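Local coordinates for GGDEF and EAL domain-containing protein (Vibrio cholerae O1 str. 2010EL-1786, PDB 6PWK), which binds the second messenger cyclic di-GMP and probably acts as a receptor that helps control large adhesins and biofilm formation, at residues S390-Q395 with D399-H404; Q186-V191 with E240-S245; Q289-H294 with R325-D330. One frame throughout, in Å; residues are numbered along the deposited sequence.

Contact 1: S390-Q395 with D399-H404. With C2E (9,9'-[(2R,3R,3aS,5S,7aR,9R,10R,10aS,12S,14aR)-3,5,10,12-tetrahydroxy-5,12-dioxidooctahydro-2H,7H-difuro[3,2-d:3',2'-j][1,3,7,9,2,8]tetraoxadiphosphacyclododecine-2,9-diyl]bis(2-amino-1,9-dihydro-6H-purin-6-one)), chain C.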
loop_
_atom_site.group_PDB
_atom_site.type_symbol
_atom_site.label_atom_id
_atom_site.label_comp_id
_atom_site.label_asym_id
_atom_site.label_seq_id
_atom_site.Cartn_x
_atom_site.Cartn_y
_atom_site.Cartn_z
ATOM N N SER A 390 -16.533 -19.889 20.913
ATOM C CA SER A 390 -16.656 -18.449 21.082
ATOM C C SER A 390 -18.117 -18.033 21.167
ATOM O O SER A 390 -18.963 -18.531 20.416
ATOM C CB SER A 390 -15.971 -17.705 19.925
ATOM O OG SER A 390 -16.104 -16.301 20.059
ATOM N N ARG A 391 -18.397 -17.111 22.093
ATOM C CA ARG A 391 -19.702 -16.459 22.216
ATOM C C ARG A 391 -20.820 -17.473 22.471
ATOM O O ARG A 391 -21.880 -17.440 21.844
ATOM C CB ARG A 391 -19.991 -15.592 20.987
ATOM C CG ARG A 391 -19.409 -14.188 21.122
ATOM C CD ARG A 391 -18.733 -13.655 19.867
ATOM N NE ARG A 391 -19.646 -12.901 19.014
ATOM C CZ ARG A 391 -19.274 -11.890 18.234
ATOM N NH1 ARG A 391 -18.006 -11.504 18.206
ATOM N NH2 ARG A 391 -20.171 -11.259 17.491
ATOM N N VAL A 392 -20.574 -18.369 23.423
ATOM C CA VAL A 392 -21.551 -19.381 23.811
ATOM C C VAL A 392 -22.541 -18.751 24.784
ATOM O O VAL A 392 -22.154 -18.265 25.854
ATOM C CB VAL A 392 -20.862 -20.602 24.437
ATOM C CG1 VAL A 392 -21.847 -21.757 24.564
ATOM C CG2 VAL A 392 -19.652 -21.010 23.614
ATOM N N GLU A 393 -23.822 -18.760 24.415
ATOM C CA GLU A 393 -24.879 -18.122 25.188
ATOM C C GLU A 393 -25.774 -19.097 25.931
ATOM O O GLU A 393 -26.218 -18.790 27.040
ATOM C CB GLU A 393 -25.768 -17.263 24.279
ATOM C CG GLU A 393 -25.062 -16.153 23.553
ATOM C CD GLU A 393 -26.031 -15.180 22.909
ATOM O OE1 GLU A 393 -25.980 -13.975 23.237
ATOM O OE2 GLU A 393 -26.857 -15.626 22.085
ATOM N N THR A 394 -26.078 -20.253 25.348
ATOM C CA THR A 394 -27.093 -21.146 25.882
ATOM C C THR A 394 -26.504 -22.517 26.179
ATOM O O THR A 394 -25.466 -22.907 25.637
ATOM C CB THR A 394 -28.268 -21.300 24.909
ATOM O OG1 THR A 394 -27.846 -22.051 23.763
ATOM C CG2 THR A 394 -28.770 -19.935 24.456
ATOM N N GLN A 395 -27.189 -23.246 27.065
ATOM C CA GLN A 395 -26.819 -24.631 27.330
ATOM C C GLN A 395 -27.018 -25.496 26.094
ATOM O O GLN A 395 -26.292 -26.478 25.900
ATOM C CB GLN A 395 -27.631 -25.176 28.506
ATOM C CG GLN A 395 -27.218 -26.568 28.969
ATOM C CD GLN A 395 -25.865 -26.585 29.655
ATOM O OE1 GLN A 395 -25.594 -25.775 30.542
ATOM N NE2 GLN A 395 -25.004 -27.510 29.244
ATOM N N ASP A 399 -24.097 -27.670 24.886
ATOM C CA ASP A 399 -24.210 -29.117 24.709
ATOM C C ASP A 399 -23.901 -29.528 23.275
ATOM O O ASP A 399 -23.280 -30.573 23.045
ATOM C CB ASP A 399 -25.607 -29.593 25.110
ATOM C CG ASP A 399 -25.880 -29.427 26.593
ATOM O OD1 ASP A 399 -24.941 -29.598 27.398
ATOM O OD2 ASP A 399 -27.037 -29.122 26.953
ATOM N N PHE A 400 -24.330 -28.726 22.297
ATOM C CA PHE A 400 -24.076 -29.073 20.901
ATOM C C PHE A 400 -22.594 -28.959 20.560
ATOM O O PHE A 400 -22.066 -29.772 19.793
ATOM C CB PHE A 400 -24.912 -28.191 19.974
ATOM C CG PHE A 400 -26.239 -28.789 19.605
ATOM C CD1 PHE A 400 -26.903 -29.635 20.478
ATOM C CD2 PHE A 400 -26.813 -28.524 18.375
ATOM C CE1 PHE A 400 -28.121 -30.190 20.135
ATOM C CE2 PHE A 400 -28.031 -29.076 18.025
ATOM C CZ PHE A 400 -28.684 -29.911 18.907
ATOM N N LEU A 401 -21.909 -27.958 21.115
ATOM C CA LEU A 401 -20.470 -27.848 20.908
ATOM C C LEU A 401 -19.704 -28.966 21.603
ATOM O O LEU A 401 -18.557 -29.238 21.231
ATOM C CB LEU A 401 -19.969 -26.488 21.395
ATOM C CG LEU A 401 -20.504 -25.247 20.673
ATOM C CD1 LEU A 401 -20.274 -24.001 21.512
ATOM C CD2 LEU A 401 -19.861 -25.097 19.304
ATOM N N SER A 402 -20.311 -29.620 22.596
ATOM C CA SER A 402 -19.626 -30.696 23.306
ATOM C C SER A 402 -19.389 -31.907 22.412
ATOM O O SER A 402 -18.403 -32.628 22.599
ATOM C CB SER A 402 -20.428 -31.102 24.542
ATOM O OG SER A 402 -20.438 -30.066 25.509
ATOM N N GLU A 403 -20.271 -32.148 21.442
ATOM C CA GLU A 403 -20.110 -33.285 20.544
ATOM C C GLU A 403 -18.943 -33.125 19.579
ATOM O O GLU A 403 -18.637 -34.073 18.849
ATOM C CB GLU A 403 -21.401 -33.518 19.759
ATOM C CG GLU A 403 -22.604 -33.817 20.631
ATOM C CD GLU A 403 -23.876 -33.986 19.829
ATOM O OE1 GLU A 403 -23.798 -33.979 18.584
ATOM O OE2 GLU A 403 -24.953 -34.124 20.447
ATOM N N HIS A 404 -18.286 -31.965 19.559
ATOM C CA HIS A 404 -17.151 -31.720 18.680
ATOM C C HIS A 404 -15.838 -31.599 19.448
ATOM O O HIS A 404 -14.898 -30.968 18.956
ATOM C CB HIS A 404 -17.400 -30.467 17.840
ATOM C CG HIS A 404 -18.551 -30.599 16.893
ATOM N ND1 HIS A 404 -19.845 -30.808 17.319
ATOM C CD2 HIS A 404 -18.601 -30.563 15.542
ATOM C CE1 HIS A 404 -20.643 -30.892 16.270
ATOM N NE2 HIS A 404 -19.913 -30.747 15.179
HETATM P P1 C2E C . -14.479 -10.486 19.275
HETATM O O2P C2E C . -13.063 -10.989 19.203
HETATM O O1P C2E C . -15.309 -11.572 18.650
HETATM O "O5'" C2E C . -15.013 -10.391 20.820
HETATM C "C5'" C2E C . -16.203 -11.032 21.142
HETATM C "C4'" C2E C . -17.321 -9.956 21.070
HETATM O "O4'" C2E C . -18.488 -10.500 21.255
HETATM C "C3'" C2E C . -17.198 -8.955 22.233
HETATM O "O3'" C2E C . -17.984 -7.907 21.927
HETATM C "C2'" C2E C . -17.874 -9.748 23.362
HETATM O "O2'" C2E C . -18.252 -8.834 24.476
HETATM C "C1'" C2E C . -18.965 -10.101 22.743
HETATM N N9 C2E C . -19.736 -11.236 23.183
HETATM C C8 C2E C . -18.824 -11.816 24.001
HETATM N N7 C2E C . -19.407 -12.936 24.501
HETATM C C5 C2E C . -20.630 -13.044 23.996
HETATM C C6 C2E C . -21.770 -14.066 24.154
HETATM O O6 C2E C . -21.667 -15.012 24.859
HETATM N N1 C2E C . -22.996 -13.878 23.439
HETATM C C2 C2E C . -23.192 -12.750 22.565
HETATM N N2 C2E C . -24.419 -12.510 21.811
HETATM N N3 C2E C . -22.093 -11.808 22.436
HETATM C C4 C2E C . -20.818 -11.990 23.175
HETATM P P11 C2E C . -17.196 -6.453 22.057
HETATM O O21 C2E C . -16.783 -5.994 23.430
HETATM O O11 C2E C . -18.162 -5.408 21.561
HETATM O O5A C2E C . -15.989 -6.634 20.945
HETATM C C5A C2E C . -16.461 -6.560 19.627
HETATM C C4A C2E C . -15.329 -6.618 18.684
HETATM O O4A C2E C . -14.615 -5.529 18.792
HETATM C C3A C2E C . -14.316 -7.911 19.056
HETATM O O3A C2E C . -14.773 -9.151 18.339
HETATM C C2A C2E C . -13.202 -7.583 18.668
HETATM O O2A C2E C . -13.006 -7.999 17.234
HETATM C C1A C2E C . -13.167 -5.965 18.815
HETATM N N91 C2E C . -12.576 -5.617 19.935
HETATM C C81 C2E C . -13.064 -5.577 21.184
HETATM N N71 C2E C . -12.057 -5.152 21.970
HETATM C C51 C2E C . -10.985 -4.941 21.210
HETATM C C61 C2E C . -9.576 -4.463 21.537
HETATM O O61 C2E C . -9.311 -4.213 22.658
HETATM N N11 C2E C . -8.591 -4.319 20.509
HETATM C C21 C2E C . -8.927 -4.625 19.146
HETATM N N21 C2E C . -7.922 -4.477 18.104
HETATM N N31 C2E C . -10.283 -5.086 18.844
HETATM C C41 C2E C . -11.304 -5.232 19.924
#
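Val392 meets Leu401 tip to tip, its CG2 lying 3.7 Å from Leu401 CD1, while CG1 touches the same methyl more loosely. With CG1 anti to the backbone N (chi1 -168°) and CG2 beside it, both branches face Leu401, and Val392 also packs on Ile413 and Leu398. At the start of helix 395-402, Gln395 and Asp399 form the polar half. Asp399 N donates to Gln395 O at 2.7 Å, the usual helical bond, and Gln395 NE2 reaches Asp399 OD1 at 2.8 Å. Asp399 OD1 lies in the amide plane of Gln395, yet the amide meets the carboxylate from above, 43° out of its plane. Thr394 is the N-cap of this helix, its OG1 taking up Gln397 N.

The bend belongs to the EAL domain, where the loop after strand 386-389 forms part of the cyclic di-GMP pocket before the chain enters helix 395-402. Arg391, on the ligand side of Val392, lays CG 3.3 Å from C4 of one ligand guanine. Beyond it the guanidinium has the ribose O4' over one face, and its NH1 makes a weak bond to O1P at the edge; Tyr358 adds a cation-pi contact. Glu393, extended beyond CG, takes that guanine's amino group with OE1, 2.6 Å from N2, and the same oxygen accepts a weaker bond from N1.

Contact 2: Q186-V191 with E240-S245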
loop_
_atom_site.group_PDB
_atom_site.type_symbol
_atom_site.label_atom_id
_atom_site.label_comp_id
_atom_site.label_asym_id
_atom_site.label_seq_id
_atom_site.Cartn_x
_atom_site.Cartn_y
_atom_site.Cartn_z
ATOM N N GLN A 186 -14.039 11.665 12.047
ATOM C CA GLN A 186 -14.640 12.003 13.333
ATOM C C GLN A 186 -14.436 10.884 14.347
ATOM O O GLN A 186 -14.130 11.148 15.516
ATOM C CB GLN A 186 -16.126 12.310 13.156
ATOM C CG GLN A 186 -16.405 13.636 12.469
ATOM C CD GLN A 186 -17.876 13.832 12.153
ATOM O OE1 GLN A 186 -18.598 12.875 11.879
ATOM N NE2 GLN A 186 -18.327 15.079 12.194
ATOM N N TRP A 187 -14.602 9.628 13.920
ATOM C CA TRP A 187 -14.356 8.503 14.817
ATOM C C TRP A 187 -12.914 8.500 15.304
ATOM O O TRP A 187 -12.649 8.316 16.498
ATOM C CB TRP A 187 -14.678 7.179 14.119
ATOM C CG TRP A 187 -16.127 6.794 14.134
ATOM C CD1 TRP A 187 -16.939 6.627 13.051
ATOM C CD2 TRP A 187 -16.934 6.520 15.286
ATOM N NE1 TRP A 187 -18.201 6.267 13.456
ATOM C CE2 TRP A 187 -18.226 6.196 14.823
ATOM C CE3 TRP A 187 -16.691 6.517 16.664
ATOM C CZ2 TRP A 187 -19.271 5.874 15.687
ATOM C CZ3 TRP A 187 -17.731 6.198 17.522
ATOM C CH2 TRP A 187 -19.003 5.881 17.029
ATOM N N LYS A 188 -11.963 8.704 14.387
ATOM C CA LYS A 188 -10.555 8.697 14.765
ATOM C C LYS A 188 -10.250 9.792 15.780
ATOM O O LYS A 188 -9.518 9.563 16.750
ATOM C CB LYS A 188 -9.678 8.855 13.524
ATOM C CG LYS A 188 -8.188 8.843 13.817
ATOM C CD LYS A 188 -7.383 9.298 12.613
ATOM C CE LYS A 188 -5.914 9.460 12.962
ATOM N NZ LYS A 188 -5.209 10.332 11.982
ATOM N N THR A 189 -10.810 10.987 15.576
ATOM C CA THR A 189 -10.601 12.072 16.531
ATOM C C THR A 189 -11.160 11.714 17.903
ATOM O O THR A 189 -10.527 11.989 18.929
ATOM C CB THR A 189 -11.242 13.362 16.013
ATOM O OG1 THR A 189 -10.706 13.681 14.723
ATOM C CG2 THR A 189 -10.967 14.517 16.964
ATOM N N LEU A 190 -12.342 11.092 17.940
ATOM C CA LEU A 190 -12.941 10.719 19.218
ATOM C C LEU A 190 -12.100 9.674 19.937
ATOM O O LEU A 190 -11.910 9.757 21.157
ATOM C CB LEU A 190 -14.366 10.211 19.002
ATOM C CG LEU A 190 -15.116 9.769 20.261
ATOM C CD1 LEU A 190 -15.213 10.916 21.248
ATOM C CD2 LEU A 190 -16.497 9.235 19.916
ATOM N N VAL A 191 -11.581 8.687 19.201
ATOM C CA VAL A 191 -10.728 7.670 19.812
ATOM C C VAL A 191 -9.451 8.299 20.355
ATOM O O VAL A 191 -9.013 7.984 21.469
ATOM C CB VAL A 191 -10.422 6.548 18.803
ATOM C CG1 VAL A 191 -9.491 5.517 19.420
ATOM C CG2 VAL A 191 -11.708 5.894 18.337
ATOM N N GLU A 240 -8.978 1.440 10.843
ATOM C CA GLU A 240 -8.280 0.624 9.856
ATOM C C GLU A 240 -8.287 1.287 8.485
ATOM O O GLU A 240 -7.298 1.210 7.747
ATOM C CB GLU A 240 -8.904 -0.768 9.782
ATOM C CG GLU A 240 -8.659 -1.621 11.013
ATOM C CD GLU A 240 -9.058 -3.068 10.809
ATOM O OE1 GLU A 240 -10.273 -3.357 10.794
ATOM O OE2 GLU A 240 -8.155 -3.916 10.652
ATOM N N GLN A 241 -9.393 1.943 8.126
ATOM C CA GLN A 241 -9.451 2.621 6.836
ATOM C C GLN A 241 -8.510 3.816 6.789
ATOM O O GLN A 241 -8.056 4.207 5.707
ATOM C CB GLN A 241 -10.884 3.060 6.537
ATOM C CG GLN A 241 -11.250 2.979 5.067
ATOM C CD GLN A 241 -11.338 1.549 4.577
ATOM O OE1 GLN A 241 -11.868 0.678 5.266
ATOM N NE2 GLN A 241 -10.815 1.297 3.383
ATOM N N LEU A 242 -8.203 4.403 7.943
ATOM C CA LEU A 242 -7.289 5.533 8.030
ATOM C C LEU A 242 -5.891 5.122 8.477
ATOM O O LEU A 242 -5.074 5.993 8.784
ATOM C CB LEU A 242 -7.854 6.590 8.979
ATOM C CG LEU A 242 -9.212 7.191 8.602
ATOM C CD1 LEU A 242 -9.701 8.141 9.689
ATOM C CD2 LEU A 242 -9.146 7.898 7.256
ATOM N N ASN A 243 -5.605 3.819 8.521
ATOM C CA ASN A 243 -4.295 3.303 8.929
ATOM C C ASN A 243 -3.881 3.858 10.291
ATOM O O ASN A 243 -2.737 4.272 10.498
ATOM C CB ASN A 243 -3.229 3.602 7.874
ATOM C CG ASN A 243 -3.560 2.994 6.525
ATOM O OD1 ASN A 243 -3.391 1.793 6.315
ATOM N ND2 ASN A 243 -4.029 3.824 5.601
ATOM N N ALA A 244 -4.826 3.864 11.233
ATOM C CA ALA A 244 -4.577 4.391 12.566
ATOM C C ALA A 244 -4.938 3.406 13.672
ATOM O O ALA A 244 -4.875 3.773 14.853
ATOM C CB ALA A 244 -5.347 5.703 12.778
ATOM N N SER A 245 -5.309 2.171 13.333
ATOM C CA SER A 245 -5.690 1.205 14.358
ATOM C C SER A 245 -4.516 0.799 15.239
ATOM O O SER A 245 -4.733 0.373 16.379
ATOM C CB SER A 245 -6.311 -0.038 13.716
ATOM O OG SER A 245 -5.342 -0.776 12.993
#
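Lys188 and Leu242 meet through carbon alone, as do Lys188 and Ala244, so this pair of segments illustrates how the aliphatic part of a charged side chain can serve as an apolar surface. Leu242 CD1 sits 3.9 Å from Lys188 CB and equally far from Lys188 CD, spanning the first half of the lysine chain from one side as the two side chains pass at a slant. Further along, Lys188 CE lies 3.8 Å from Ala244 CB, with CD of the lysine slightly more distant from the same methyl. The lysine can touch both because CG is anti to the backbone N (chi1 -179°) and the rest of the chain runs straight out, drawing a line of methylenes past the leucine and then the alanine.

Polar interactions shape the backbone rather than the interface. Helix 232-241 ends in a Schellman motif: Asn243, at positive phi (54°), is its C-prime residue, Ala244 N returns to Leu239 O, and Asn243 N makes a weak bond to Glu240 O. That reversal places Leu242 and Ala244 side by side, both directed at Lys188. The ammonium group NZ has a long, weak ion pair with Glu192.

The contact lies in the EAL domain, and the side chain of Leu242 is about 5 Å from a bound cyclic di-GMP. Leu239 also touches Lys188, so the lysine runs along the end of helix 232-241. On the same helix 184-197, Trp187 packs on Phe235 and Ala238 and meets the Phe237 ring steeply, Val191 reaches Phe235, and Leu190 leans on Phe223 and Lys225 of strand 214-225.

Contact 3: Q289-H294 with R325-D330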
loop_
_atom_site.group_PDB
_atom_site.type_symbol
_atom_site.label_atom_id
_atom_site.label_comp_id
_atom_site.label_asym_id
_atom_site.label_seq_id
_atom_site.Cartn_x
_atom_site.Cartn_y
_atom_site.Cartn_z
ATOM N N GLN A 289 10.017 -3.940 20.682
ATOM C CA GLN A 289 10.658 -3.021 21.616
ATOM C C GLN A 289 9.960 -3.024 22.970
ATOM O O GLN A 289 10.621 -3.031 24.016
ATOM C CB GLN A 289 10.682 -1.613 21.020
ATOM C CG GLN A 289 11.486 -1.496 19.733
ATOM C CD GLN A 289 11.274 -0.167 19.029
ATOM O OE1 GLN A 289 10.267 0.509 19.241
ATOM N NE2 GLN A 289 12.228 0.213 18.187
ATOM N N THR A 290 8.627 -3.025 22.974
ATOM C CA THR A 290 7.901 -2.983 24.240
ATOM C C THR A 290 7.924 -4.330 24.950
ATOM O O THR A 290 8.048 -4.378 26.178
ATOM C CB THR A 290 6.460 -2.529 24.008
ATOM O OG1 THR A 290 5.790 -3.466 23.153
ATOM C CG2 THR A 290 6.436 -1.156 23.365
ATOM N N LEU A 291 7.803 -5.432 24.204
ATOM C CA LEU A 291 7.827 -6.747 24.838
ATOM C C LEU A 291 9.176 -7.036 25.482
ATOM O O LEU A 291 9.240 -7.760 26.483
ATOM C CB LEU A 291 7.483 -7.834 23.822
ATOM C CG LEU A 291 6.010 -8.028 23.457
ATOM C CD1 LEU A 291 5.844 -9.224 22.532
ATOM C CD2 LEU A 291 5.165 -8.196 24.707
ATOM N N SER A 292 10.260 -6.489 24.929
ATOM C CA SER A 292 11.570 -6.670 25.543
ATOM C C SER A 292 11.708 -5.888 26.842
ATOM O O SER A 292 12.539 -6.248 27.682
ATOM C CB SER A 292 12.674 -6.259 24.570
ATOM O OG SER A 292 12.647 -4.863 24.324
ATOM N N LYS A 293 10.920 -4.832 27.024
ATOM C CA LYS A 293 10.950 -4.039 28.245
ATOM C C LYS A 293 10.038 -4.590 29.336
ATOM O O LYS A 293 10.039 -4.055 30.450
ATOM C CB LYS A 293 10.569 -2.584 27.939
ATOM C CG LYS A 293 11.632 -1.820 27.159
ATOM C CD LYS A 293 11.267 -0.350 26.980
ATOM C CE LYS A 293 10.287 -0.141 25.836
ATOM N NZ LYS A 293 10.035 1.307 25.584
ATOM N N HIS A 294 9.267 -5.638 29.047
ATOM C CA HIS A 294 8.381 -6.259 30.025
ATOM C C HIS A 294 8.439 -7.780 29.866
ATOM O O HIS A 294 7.435 -8.452 29.641
ATOM C CB HIS A 294 6.950 -5.746 29.880
ATOM C CG HIS A 294 6.829 -4.257 29.960
ATOM N ND1 HIS A 294 6.866 -3.447 28.846
ATOM C CD2 HIS A 294 6.674 -3.430 31.021
ATOM C CE1 HIS A 294 6.736 -2.185 29.217
ATOM N NE2 HIS A 294 6.619 -2.148 30.531
ATOM N N ARG A 325 6.630 -14.175 19.544
ATOM C CA ARG A 325 7.193 -15.378 20.155
ATOM C C ARG A 325 8.660 -15.214 20.538
ATOM O O ARG A 325 9.101 -15.806 21.528
ATOM C CB ARG A 325 7.025 -16.571 19.215
ATOM C CG ARG A 325 5.716 -17.322 19.410
ATOM C CD ARG A 325 5.529 -18.421 18.379
ATOM N NE ARG A 325 4.333 -19.211 18.655
ATOM C CZ ARG A 325 3.828 -20.118 17.826
ATOM N NH1 ARG A 325 4.408 -20.346 16.657
ATOM N NH2 ARG A 325 2.735 -20.789 18.161
ATOM N N ASN A 326 9.428 -14.423 19.784
ATOM C CA ASN A 326 10.828 -14.208 20.147
ATOM C C ASN A 326 10.956 -13.535 21.505
ATOM O O ASN A 326 11.977 -13.694 22.183
ATOM C CB ASN A 326 11.542 -13.369 19.086
ATOM C CG ASN A 326 11.864 -14.158 17.834
ATOM O OD1 ASN A 326 11.931 -15.387 17.859
ATOM N ND2 ASN A 326 12.075 -13.453 16.729
ATOM N N ALA A 327 9.938 -12.783 21.917
ATOM C CA ALA A 327 9.964 -12.048 23.172
ATOM C C ALA A 327 9.289 -12.795 24.315
ATOM O O ALA A 327 9.109 -12.220 25.394
ATOM C CB ALA A 327 9.313 -10.678 22.988
ATOM N N GLY A 328 8.906 -14.051 24.109
ATOM C CA GLY A 328 8.313 -14.838 25.171
ATOM C C GLY A 328 6.809 -14.766 25.283
ATOM O O GLY A 328 6.261 -15.147 26.323
ATOM N N ALA A 329 6.121 -14.284 24.255
ATOM C CA ALA A 329 4.670 -14.265 24.217
ATOM C C ALA A 329 4.183 -15.308 23.212
ATOM O O ALA A 329 4.969 -16.092 22.669
ATOM C CB ALA A 329 4.168 -12.858 23.888
ATOM N N ASP A 330 2.875 -15.321 22.962
ATOM C CA ASP A 330 2.293 -16.266 22.021
ATOM C C ASP A 330 1.072 -15.623 21.373
ATOM O O ASP A 330 0.702 -14.489 21.687
ATOM C CB ASP A 330 1.941 -17.585 22.714
ATOM C CG ASP A 330 2.093 -18.781 21.797
ATOM O OD1 ASP A 330 2.043 -18.592 20.563
ATOM O OD2 ASP A 330 2.264 -19.907 22.309
#
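Leu291 carries the whole of one side of this contact, and what it meets is the turn that ends a second helix: Ala327 and Ala329, with Gly328 between them. Leu291 CB comes 3.5 Å from Ala327 CB, and its CD1 lies 3.8 Å from the same methyl. The same CD1 also reaches Ala329 CB at 4.2 Å, so one leucine bridges both alanines. A chi1 of -78° sets CG beside the backbone N, and the extended second torsion then carries CD1 toward the alanines.

The alanines are brought to the same side by a Schellman motif in which Gly328, at a phi of 90°, is the C-prime residue and gives its N-H to Arg325 O, while Ala329 N returns to Val324 O. Behind the turn Arg325 stretches out, fully extended, to Asp330, its NE making a salt bridge to OD1 at 3.0 Å that meets the carboxylate from above its plane. NH1 and NH2 of the same guanidinium are hydrogen-bonded to the carbonyl oxygens of Phe349 and Arg350, which helps fix its rotation.

On the leucine side the helix ends with side chains turned back onto its own backbone. Ser292 OG donates to Gln289 O, and His294 ND1 donates to Thr290 O at 3.1 Å.

Both segments sit where a helix hands over to a parallel strand of the EAL barrel: helix 281-292 leads toward strand 301-305, and helix 314-326 leads into strand 330-336. Leu291 and Ala329 both touch Phe303 of strand 301-305. Since only methyl and methylene carbons meet between the segments, their attraction is a matter of dispersion and burial, whereas the directional bonds hold the shape of each helix end separately.

In the fold
From the N terminus, contact 2 comes first, closing a loop of 48 residues, mostly strand and helix, and tying helix 184-197 to the end of helix 232-241. Contact 3 follows, closing 30 residues and joining the ends of helices 281-292 and 314-326, on either side of strand 301-305 in the chain. Contact 1, last and local, closes over three residues of helix 395-402 and ties that helix to the ligand loop after strand 386-389. The three, all in the EAL domain, are in series, so none nests in or crosses another. None touches: nearest atoms are about 13 Å apart between contacts 1 and 2 and between 2 and 3, and about 17 Å between 1 and 3.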